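Local coordinates for protein alanine racemase (Corynebacterium glutamicum, PDB 2DY3) that binds pyridoxal-5'-phosphate as a member of the alanine racemase family, joining a TIM-barrel-type N-terminal domain to a strand-rich C-terminal domain, at residues E136-F141 / R185-E190; G293-Q298 / N330-T335; A90-N95 / E115-S120; S120-I123 / R129-V132. One frame throughout, in Å; residues are numbered along the deposited sequence.

Interaction 1 of 4, residues E136-F141 / R185-E190; sequences EWEGVF and RKHGLE
Phe141 and His187 meet where helix 134-146 passes the C-terminal end of helix 169-186, two neighbouring outer helices of the TIM-barrel-type domain. The close-packed part lies on the inner side. There Phe141 offers its CB, which sits 3.9 Å from His187 CD2 and 4.0 Å from Leu189 CD1, while its ring is directed onward to Ala184 and Met155. Leucine suits the inner position: its branched end crosses Phe141 at about a right angle, and the same side chain touches Val152 of strand 150-156. Gly188, with positive phi, closes helix 169-186 in a Schellman motif; glycine adopts these angles without strain, and the chain can turn Leu189 back to the protein. The outer side is looser and polar. Glu138 starts away from the contact, but its chain bends at chi2 (-67°) and brings the carboxylate round to His187. NE2 of His187 donates to OE2 of Glu138 at 2.7 Å, the oxygen lying close to the imidazole plane and the carboxylate turned 75° from the ring. The short, nearly straight bond, with Phe141 CB against the ring, should hold the rotation of the imidazole, and the carboxylate would be expected to stabilise a positive charge on it.

Interaction 2 of 4, residues G293-Q298 / N330-T335; sequences GLDYPQ and NGHDAT
Asp295 and His332 make a polar contact at the surface of the C-terminal domain, between the hairpin strand 294-299 and the loop that leads into helix 334-340. It rests on one side-chain bond and one water. NE2 of His332 donates to OD2 of Asp295 at 2.6 Å, and the N-H points somewhat off line, at 147°. The oxygen is reached on its syn side, from 29° out of the carboxylate plane. The carboxylate and imidazole planes are turned 42° apart, so the groups are neither stacked nor coplanar. Both residues hold CG anti to the carbonyl carbon, which for His332 swings the imidazole across to the strand. Strand alternation suits Asp295 to this task: its carboxylate faces the loop beside Ser288 and Thr290, whereas the next residue, Tyr296, is buried against Ile309 and Leu311. Strand 294-299 pairs antiparallel with 288-291 in a beta hairpin, and Gly293, in the tight turn between them, has a positive phi that glycine takes easily. A water ties this turn to the loop, accepting from Gly293 N at 3.0 Å and donating to Asn330 O at 2.6 Å; the same carbonyl also receives Thr290 OG1. The left-handed backbone angles of Asn330 suit asparagine, which tolerates them better than most residues; the loop then enters helix 334-340, N-capped by Asp333 through OD1 to Asp336 N.

Interaction 3 of 4, residues A90-N95 / E115-S120; sequences AAIDRN and EHIRVS
Ile92 reaches from the last turn of helix 88-92 to Ile117, at the start of strand 117-122. Its CB already points to the strand and divides the side chain into two arms. The short arm, CG2, lies anti to the backbone N and comes within 3.9 Å of Ile117 CG1. The longer arm runs through CG1, an extended link (chi2 176°), to CD1, which nestles between both branches of its partner, 3.9 Å from Ile117 CG2 and 4.0 Å from Ile117 CD1. The two isoleucines thus mesh obliquely through methyl and methylene groups, a shape that beta-branched residues supply close to the main chain. This is helix-on-sheet packing in the TIM-barrel-type domain: helix 88-92 leads into strand 97-100, the parallel neighbour of 117-122, and Ile92 also touches Leu98 of that strand. The helix ends in a Schellman motif with Asn95 as its C-prime residue: Ile96 N returns to Ala91 O and Asn95 N to Ile92 O, and asparagine accepts the positive phi. The Ile92 carbonyl takes a second donor, a water 3.0 Å from Ile92 O that also donates to His116 O at 2.9 Å, so the helix end and the strand start are joined by one solvent molecule. Beside it, Asn95 sends its amide out anti to the backbone N (chi1 -176°), and OD1 rests 4.1 Å from Arg118 CD. This is contact with the aliphatic part alone: the guanidinium of Arg118 is engaged by salt bridges to Asp97 and Glu76.

Interaction 4 of 4, residues S120-I123 / R129-V132; sequences SIKI and RSGV
Ile121 begins the contact loosely, with CG2 4.3 Å from Val132 CG2, on the outward face of strand 117-122 in the parallel sheet of the TIM-barrel-type domain. The loop that follows this strand folds back over its C-terminal end. Isoleucine suits the outward face, where Phe141 and Leu144 of helix 134-146 cover it. Lys122, next in sequence, carries most of the contact. Its CG is anti to the backbone N (chi1 175°) and the chain stays extended as far as CE, running alongside the loop: CG passes 3.8 Å from Gly131 CA, and CE presses on Ser130 CB at 3.5 Å, tighter than usual for two carbons. A side chain on Gly131 would point into Lys122, so glycine and the small Ser130 let the chain lie so near; the side chain of Lys122 is about 5 Å from the bound pyridoxal-5'-phosphate. The backbone carbonyl of Lys122 meanwhile accepts from Val132 N at 3.0 Å. Lys246 of the second subunit holds the loop from outside, donating through NZ to the carbonyl oxygens of Arg129 and Gly131. Ile123 is bridged to Val132 through the backbone; its side chain turns away to Phe177 and Ala180 of helix 169-186, though CG2 stays near, 4.1 Å from Val132 O.

Overall arrangement
Along the chain the order is interaction 3, interaction 4, interaction 1, interaction 2. The first three belong to the N-terminal domain. Interactions 3 and 4 share Ser120 and strand 117-122, one at its start and the other at its end, with centres about 17 Å apart. Interactions 4 and 1 touch directly: Trp137 and Phe141 pack on Ile123 and Ile121, and Trp137 NE1 bonds to Val132 O, so strand, loop and helix 134-146 pack as one unit reaching from near the pyridoxal-5'-phosphate to the outside of the barrel. Interaction 2 stands alone in the C-terminal domain, its centre about 52 Å from that of interaction 1, beyond the chain's centre.

Interaction 1 of 4, residues E136-F141 / R185-E190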
# COMPACT_ATOMS: atom_id res chain seq x y z
N GLU B 136 -19.70 28.19 -14.17
CA GLU B 136 -18.43 28.46 -14.85
C GLU B 136 -18.41 28.03 -16.32
O GLU B 136 -17.55 28.47 -17.08
CB GLU B 136 -17.29 27.74 -14.11
CG GLU B 136 -17.35 27.83 -12.59
CD GLU B 136 -16.30 26.98 -11.89
OE1 GLU B 136 -16.21 25.77 -12.18
OE2 GLU B 136 -15.56 27.52 -11.05
N TRP B 137 -19.36 27.19 -16.72
CA TRP B 137 -19.40 26.70 -18.10
C TRP B 137 -19.28 27.79 -19.16
O TRP B 137 -18.45 27.70 -20.06
CB TRP B 137 -20.69 25.91 -18.36
CG TRP B 137 -20.84 24.69 -17.51
CD1 TRP B 137 -19.85 24.05 -16.82
CD2 TRP B 137 -22.04 23.94 -17.29
NE1 TRP B 137 -20.36 22.94 -16.19
CE2 TRP B 137 -21.70 22.85 -16.46
CE3 TRP B 137 -23.36 24.07 -17.73
CZ2 TRP B 137 -22.65 21.90 -16.05
CZ3 TRP B 137 -24.30 23.13 -17.32
CH2 TRP B 137 -23.93 22.06 -16.49
N GLU B 138 -20.11 28.82 -19.04
CA GLU B 138 -20.11 29.93 -19.98
C GLU B 138 -18.72 30.49 -20.24
O GLU B 138 -18.25 30.52 -21.38
CB GLU B 138 -21.01 31.06 -19.48
CG GLU B 138 -22.49 30.77 -19.56
CD GLU B 138 -22.99 30.67 -20.98
OE1 GLU B 138 -24.22 30.52 -21.17
OE2 GLU B 138 -22.17 30.76 -21.91
N GLY B 139 -18.07 30.94 -19.16
CA GLY B 139 -16.74 31.51 -19.27
C GLY B 139 -15.70 30.57 -19.85
O GLY B 139 -14.96 30.96 -20.75
N VAL B 140 -15.66 29.35 -19.33
CA VAL B 140 -14.70 28.35 -19.79
C VAL B 140 -14.86 27.97 -21.26
O VAL B 140 -13.87 27.89 -21.99
CB VAL B 140 -14.79 27.06 -18.93
CG1 VAL B 140 -13.96 25.96 -19.58
CG2 VAL B 140 -14.29 27.34 -17.51
N PHE B 141 -16.09 27.72 -21.71
CA PHE B 141 -16.28 27.35 -23.11
C PHE B 141 -15.88 28.53 -24.00
O PHE B 141 -15.24 28.35 -25.03
CB PHE B 141 -17.75 26.98 -23.40
CG PHE B 141 -18.26 25.81 -22.58
CD1 PHE B 141 -17.39 24.92 -21.97
CD2 PHE B 141 -19.63 25.60 -22.44
CE1 PHE B 141 -17.87 23.84 -21.24
CE2 PHE B 141 -20.12 24.52 -21.72
CZ PHE B 141 -19.24 23.64 -21.12
N ARG B 185 -21.28 23.51 -27.57
CA ARG B 185 -21.39 23.53 -29.03
C ARG B 185 -21.98 24.85 -29.50
O ARG B 185 -21.66 25.34 -30.58
CB ARG B 185 -22.24 22.34 -29.50
CG ARG B 185 -21.48 21.03 -29.42
CD ARG B 185 -22.36 19.79 -29.49
NE ARG B 185 -21.53 18.60 -29.57
CZ ARG B 185 -21.97 17.35 -29.45
NH1 ARG B 185 -23.26 17.11 -29.24
NH2 ARG B 185 -21.12 16.34 -29.56
N LYS B 186 -22.83 25.45 -28.67
CA LYS B 186 -23.42 26.73 -29.01
C LYS B 186 -22.29 27.75 -29.06
O LYS B 186 -22.38 28.77 -29.74
CB LYS B 186 -24.45 27.12 -27.95
CG LYS B 186 -25.52 28.07 -28.44
CD LYS B 186 -26.66 28.16 -27.43
CE LYS B 186 -27.87 28.88 -28.01
NZ LYS B 186 -28.40 28.19 -29.23
N HIS B 187 -21.21 27.46 -28.33
CA HIS B 187 -20.04 28.34 -28.27
C HIS B 187 -19.02 28.01 -29.35
O HIS B 187 -17.97 28.64 -29.42
CB HIS B 187 -19.37 28.26 -26.90
CG HIS B 187 -19.94 29.21 -25.89
ND1 HIS B 187 -19.67 30.56 -25.90
CD2 HIS B 187 -20.80 29.01 -24.86
CE1 HIS B 187 -20.33 31.15 -24.92
NE2 HIS B 187 -21.02 30.23 -24.28
N GLY B 188 -19.32 27.02 -30.18
CA GLY B 188 -18.39 26.66 -31.23
C GLY B 188 -17.49 25.49 -30.91
O GLY B 188 -16.60 25.16 -31.69
N LEU B 189 -17.70 24.86 -29.75
CA LEU B 189 -16.88 23.70 -29.38
C LEU B 189 -17.61 22.44 -29.83
O LEU B 189 -18.60 22.04 -29.23
CB LEU B 189 -16.64 23.65 -27.87
CG LEU B 189 -15.77 24.73 -27.22
CD1 LEU B 189 -15.73 24.50 -25.72
CD2 LEU B 189 -14.36 24.72 -27.80
N GLU B 190 -17.10 21.83 -30.89
CA GLU B 190 -17.70 20.61 -31.44
C GLU B 190 -17.88 19.50 -30.40
O GLU B 190 -18.92 18.85 -30.37
CB GLU B 190 -16.86 20.08 -32.61
CG GLU B 190 -17.38 18.76 -33.18
CD GLU B 190 -16.53 18.22 -34.31
OE1 GLU B 190 -15.29 18.33 -34.25
OE2 GLU B 190 -17.10 17.66 -35.27

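Interaction 2 of 4, residues G293-Q298 / N330-T335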
# COMPACT_ATOMS: atom_id res chain seq x y z
N GLY B 293 -7.75 -25.45 -1.78
CA GLY B 293 -9.19 -25.38 -1.93
C GLY B 293 -10.00 -25.41 -0.65
O GLY B 293 -11.22 -25.30 -0.71
N LEU B 294 -9.35 -25.58 0.50
CA LEU B 294 -10.09 -25.60 1.76
C LEU B 294 -9.84 -24.37 2.63
O LEU B 294 -8.72 -23.86 2.69
CB LEU B 294 -9.77 -26.88 2.55
CG LEU B 294 -10.37 -28.18 2.00
CD1 LEU B 294 -10.46 -29.19 3.10
CD2 LEU B 294 -11.75 -27.93 1.45
N ASP B 295 -10.89 -23.89 3.28
CA ASP B 295 -10.79 -22.70 4.12
C ASP B 295 -10.27 -22.93 5.52
O ASP B 295 -10.48 -23.98 6.12
CB ASP B 295 -12.16 -22.02 4.22
CG ASP B 295 -12.56 -21.31 2.95
OD1 ASP B 295 -11.72 -21.19 2.03
OD2 ASP B 295 -13.72 -20.85 2.86
N TYR B 296 -9.56 -21.93 6.03
CA TYR B 296 -9.01 -21.94 7.37
C TYR B 296 -9.12 -20.49 7.83
O TYR B 296 -8.50 -19.59 7.26
CB TYR B 296 -7.55 -22.41 7.36
CG TYR B 296 -7.36 -23.83 6.89
CD1 TYR B 296 -7.05 -24.11 5.56
CD2 TYR B 296 -7.53 -24.90 7.76
CE1 TYR B 296 -6.90 -25.42 5.13
CE2 TYR B 296 -7.39 -26.20 7.34
CZ TYR B 296 -7.08 -26.47 6.02
OH TYR B 296 -6.95 -27.77 5.61
N PRO B 297 -9.93 -20.24 8.86
CA PRO B 297 -10.17 -18.91 9.43
C PRO B 297 -8.95 -18.24 10.05
O PRO B 297 -8.15 -18.88 10.73
CB PRO B 297 -11.26 -19.17 10.45
CG PRO B 297 -10.87 -20.52 10.98
CD PRO B 297 -10.57 -21.28 9.69
N GLN B 298 -8.82 -16.95 9.79
CA GLN B 298 -7.73 -16.16 10.34
C GLN B 298 -8.10 -15.98 11.81
O GLN B 298 -9.28 -15.85 12.14
CB GLN B 298 -7.64 -14.80 9.62
CG GLN B 298 -6.70 -13.77 10.23
CD GLN B 298 -7.26 -13.14 11.49
OE1 GLN B 298 -8.47 -13.04 11.65
NE2 GLN B 298 -6.37 -12.69 12.38
N ASN B 330 -8.46 -20.42 -6.96
CA ASN B 330 -8.46 -21.50 -5.98
C ASN B 330 -8.77 -21.01 -4.57
O ASN B 330 -8.34 -21.62 -3.59
CB ASN B 330 -7.13 -22.25 -5.99
CG ASN B 330 -6.87 -22.94 -7.31
OD1 ASN B 330 -7.75 -23.62 -7.84
ND2 ASN B 330 -5.66 -22.77 -7.85
N GLY B 331 -9.52 -19.92 -4.49
CA GLY B 331 -9.90 -19.36 -3.20
C GLY B 331 -11.15 -18.51 -3.37
O GLY B 331 -11.85 -18.63 -4.36
N HIS B 332 -11.43 -17.65 -2.39
CA HIS B 332 -12.58 -16.75 -2.47
C HIS B 332 -12.22 -15.60 -3.40
O HIS B 332 -11.10 -15.10 -3.35
CB HIS B 332 -12.91 -16.20 -1.08
CG HIS B 332 -13.49 -17.22 -0.15
ND1 HIS B 332 -14.76 -17.73 -0.30
CD2 HIS B 332 -12.97 -17.82 0.95
CE1 HIS B 332 -15.00 -18.60 0.66
NE2 HIS B 332 -13.93 -18.67 1.43
N ASP B 333 -13.15 -15.16 -4.24
CA ASP B 333 -12.82 -14.06 -5.13
C ASP B 333 -12.74 -12.72 -4.41
O ASP B 333 -13.15 -12.60 -3.25
CB ASP B 333 -13.80 -13.97 -6.31
CG ASP B 333 -15.23 -13.74 -5.87
OD1 ASP B 333 -15.46 -13.06 -4.83
OD2 ASP B 333 -16.14 -14.22 -6.58
N ALA B 334 -12.21 -11.73 -5.10
CA ALA B 334 -12.05 -10.39 -4.56
C ALA B 334 -13.32 -9.79 -3.98
O ALA B 334 -13.29 -9.11 -2.96
CB ALA B 334 -11.48 -9.47 -5.64
N THR B 335 -14.45 -10.04 -4.64
CA THR B 335 -15.74 -9.53 -4.19
C THR B 335 -16.14 -10.15 -2.86
O THR B 335 -16.55 -9.45 -1.93
CB THR B 335 -16.84 -9.79 -5.26
OG1 THR B 335 -16.44 -9.21 -6.50
CG2 THR B 335 -18.16 -9.16 -4.84
O HOH W 1 -6.49 -22.80 -2.22

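Interaction 3 of 4, residues A90-N95 / E115-S120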
# COMPACT_ATOMS: atom_id res chain seq x y z
N ALA B 90 4.97 19.28 -19.81
CA ALA B 90 5.73 18.06 -20.09
C ALA B 90 4.80 16.98 -20.63
O ALA B 90 5.19 16.16 -21.45
CB ALA B 90 6.42 17.57 -18.82
N ALA B 91 3.55 16.98 -20.15
CA ALA B 91 2.57 16.00 -20.60
C ALA B 91 2.12 16.35 -22.01
O ALA B 91 2.04 15.48 -22.89
CB ALA B 91 1.39 15.97 -19.65
N ILE B 92 1.80 17.63 -22.21
CA ILE B 92 1.38 18.10 -23.53
C ILE B 92 2.41 17.68 -24.57
O ILE B 92 2.06 17.20 -25.65
CB ILE B 92 1.25 19.63 -23.56
CG1 ILE B 92 0.15 20.09 -22.60
CG2 ILE B 92 0.92 20.09 -24.98
CD1 ILE B 92 0.01 21.60 -22.49
N ASP B 93 3.69 17.87 -24.24
CA ASP B 93 4.78 17.51 -25.14
C ASP B 93 4.78 16.02 -25.49
O ASP B 93 5.33 15.62 -26.52
CB ASP B 93 6.14 17.86 -24.52
CG ASP B 93 6.33 19.35 -24.30
OD1 ASP B 93 5.73 20.14 -25.06
OD2 ASP B 93 7.10 19.72 -23.39
N ARG B 94 4.19 15.21 -24.61
CA ARG B 94 4.13 13.77 -24.81
C ARG B 94 2.78 13.32 -25.38
O ARG B 94 2.40 12.15 -25.27
CB ARG B 94 4.41 13.06 -23.49
CG ARG B 94 5.78 13.38 -22.90
CD ARG B 94 6.72 12.19 -22.99
NE ARG B 94 6.64 11.36 -21.80
CZ ARG B 94 7.04 10.10 -21.74
NH1 ARG B 94 7.54 9.49 -22.81
NH2 ARG B 94 6.96 9.44 -20.60
N ASN B 95 2.06 14.26 -25.98
CA ASN B 95 0.75 13.98 -26.58
C ASN B 95 -0.23 13.38 -25.57
O ASN B 95 -0.94 12.42 -25.87
CB ASN B 95 0.91 13.05 -27.79
CG ASN B 95 -0.41 12.79 -28.50
OD1 ASN B 95 -1.20 13.72 -28.74
ND2 ASN B 95 -0.66 11.54 -28.86
N GLU B 115 2.04 24.18 -29.83
CA GLU B 115 1.36 24.07 -31.12
C GLU B 115 -0.10 23.64 -31.08
O GLU B 115 -0.99 24.41 -31.48
CB GLU B 115 2.15 23.13 -32.04
CG GLU B 115 2.60 21.84 -31.36
CD GLU B 115 3.45 20.96 -32.26
OE1 GLU B 115 2.91 20.44 -33.26
OE2 GLU B 115 4.65 20.79 -31.96
N HIS B 116 -0.37 22.43 -30.61
CA HIS B 116 -1.74 21.92 -30.56
C HIS B 116 -2.01 21.13 -29.29
O HIS B 116 -1.58 19.99 -29.15
CB HIS B 116 -1.99 21.06 -31.80
CG HIS B 116 -3.30 20.34 -31.79
ND1 HIS B 116 -3.54 19.25 -30.99
CD2 HIS B 116 -4.44 20.55 -32.49
CE1 HIS B 116 -4.76 18.81 -31.20
NE2 HIS B 116 -5.34 19.59 -32.10
N ILE B 117 -2.76 21.73 -28.37
CA ILE B 117 -3.08 21.11 -27.09
C ILE B 117 -4.45 20.43 -27.03
O ILE B 117 -5.48 21.08 -27.15
CB ILE B 117 -3.00 22.17 -25.96
CG1 ILE B 117 -1.63 22.83 -25.96
CG2 ILE B 117 -3.28 21.53 -24.61
CD1 ILE B 117 -1.55 24.09 -25.14
N ARG B 118 -4.44 19.11 -26.85
CA ARG B 118 -5.69 18.34 -26.76
C ARG B 118 -6.20 18.37 -25.33
O ARG B 118 -5.49 18.00 -24.39
CB ARG B 118 -5.46 16.88 -27.20
CG ARG B 118 -5.45 16.66 -28.73
CD ARG B 118 -4.93 15.28 -29.11
NE ARG B 118 -5.75 14.20 -28.55
CZ ARG B 118 -6.91 13.79 -29.05
NH1 ARG B 118 -7.41 14.37 -30.13
NH2 ARG B 118 -7.58 12.82 -28.45
N VAL B 119 -7.44 18.81 -25.16
CA VAL B 119 -8.05 18.87 -23.84
C VAL B 119 -9.45 18.26 -23.84
O VAL B 119 -10.11 18.17 -24.88
CB VAL B 119 -8.16 20.33 -23.32
CG1 VAL B 119 -6.80 20.99 -23.26
CG2 VAL B 119 -9.10 21.13 -24.20
N SER B 120 -9.89 17.84 -22.66
CA SER B 120 -11.22 17.28 -22.50
C SER B 120 -11.79 18.01 -21.29
O SER B 120 -11.16 18.05 -20.23
CB SER B 120 -11.15 15.78 -22.25
OG SER B 120 -12.45 15.25 -22.05
O HOH W 2 0.56 18.36 -27.95

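Interaction 4 of 4, residues S120-I123 / R129-V132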
# COMPACT_ATOMS: atom_id res chain seq x y z
N SER B 120 -9.89 17.84 -22.66
CA SER B 120 -11.22 17.28 -22.50
C SER B 120 -11.79 18.01 -21.29
O SER B 120 -11.16 18.05 -20.23
CB SER B 120 -11.15 15.78 -22.25
OG SER B 120 -12.45 15.25 -22.05
N ILE B 121 -12.96 18.60 -21.44
CA ILE B 121 -13.55 19.34 -20.33
C ILE B 121 -14.23 18.43 -19.32
O ILE B 121 -15.18 17.73 -19.66
CB ILE B 121 -14.59 20.38 -20.82
CG1 ILE B 121 -14.01 21.22 -21.96
CG2 ILE B 121 -14.95 21.30 -19.67
CD1 ILE B 121 -15.03 22.16 -22.59
N LYS B 122 -13.74 18.44 -18.09
CA LYS B 122 -14.34 17.64 -17.04
C LYS B 122 -15.50 18.48 -16.51
O LYS B 122 -15.31 19.61 -16.06
CB LYS B 122 -13.35 17.36 -15.91
CG LYS B 122 -13.98 16.64 -14.73
CD LYS B 122 -12.93 16.20 -13.71
CE LYS B 122 -13.59 15.69 -12.44
NZ LYS B 122 -14.44 14.51 -12.70
N ILE B 123 -16.70 17.92 -16.58
CA ILE B 123 -17.89 18.63 -16.14
C ILE B 123 -18.40 18.22 -14.76
O ILE B 123 -18.59 17.04 -14.49
CB ILE B 123 -19.06 18.42 -17.13
CG1 ILE B 123 -18.70 19.03 -18.49
CG2 ILE B 123 -20.34 19.05 -16.57
CD1 ILE B 123 -18.45 20.53 -18.46
N ARG B 129 -17.65 17.88 -6.81
CA ARG B 129 -16.27 17.52 -6.54
C ARG B 129 -15.31 18.30 -7.42
O ARG B 129 -15.35 19.53 -7.35
CB ARG B 129 -16.05 16.02 -6.75
CG ARG B 129 -16.89 15.13 -5.85
CD ARG B 129 -16.45 13.69 -5.96
NE ARG B 129 -17.54 12.75 -5.70
CZ ARG B 129 -17.41 11.43 -5.73
NH1 ARG B 129 -16.23 10.89 -6.01
NH2 ARG B 129 -18.46 10.66 -5.48
N SER B 130 -14.66 17.62 -8.32
CA SER B 130 -13.77 18.28 -9.27
C SER B 130 -14.53 18.58 -10.57
O SER B 130 -15.63 18.08 -10.79
CB SER B 130 -12.58 17.37 -9.58
OG SER B 130 -11.67 17.99 -10.47
N GLY B 131 -13.94 19.40 -11.43
CA GLY B 131 -14.61 19.73 -12.68
C GLY B 131 -15.26 21.09 -12.68
O GLY B 131 -15.54 21.67 -11.63
N VAL B 132 -15.52 21.61 -13.88
CA VAL B 132 -16.14 22.91 -14.07
C VAL B 132 -17.65 22.80 -13.81
O VAL B 132 -18.32 21.95 -14.40
CB VAL B 132 -15.90 23.42 -15.51
CG1 VAL B 132 -16.39 24.85 -15.65
CG2 VAL B 132 -14.42 23.32 -15.86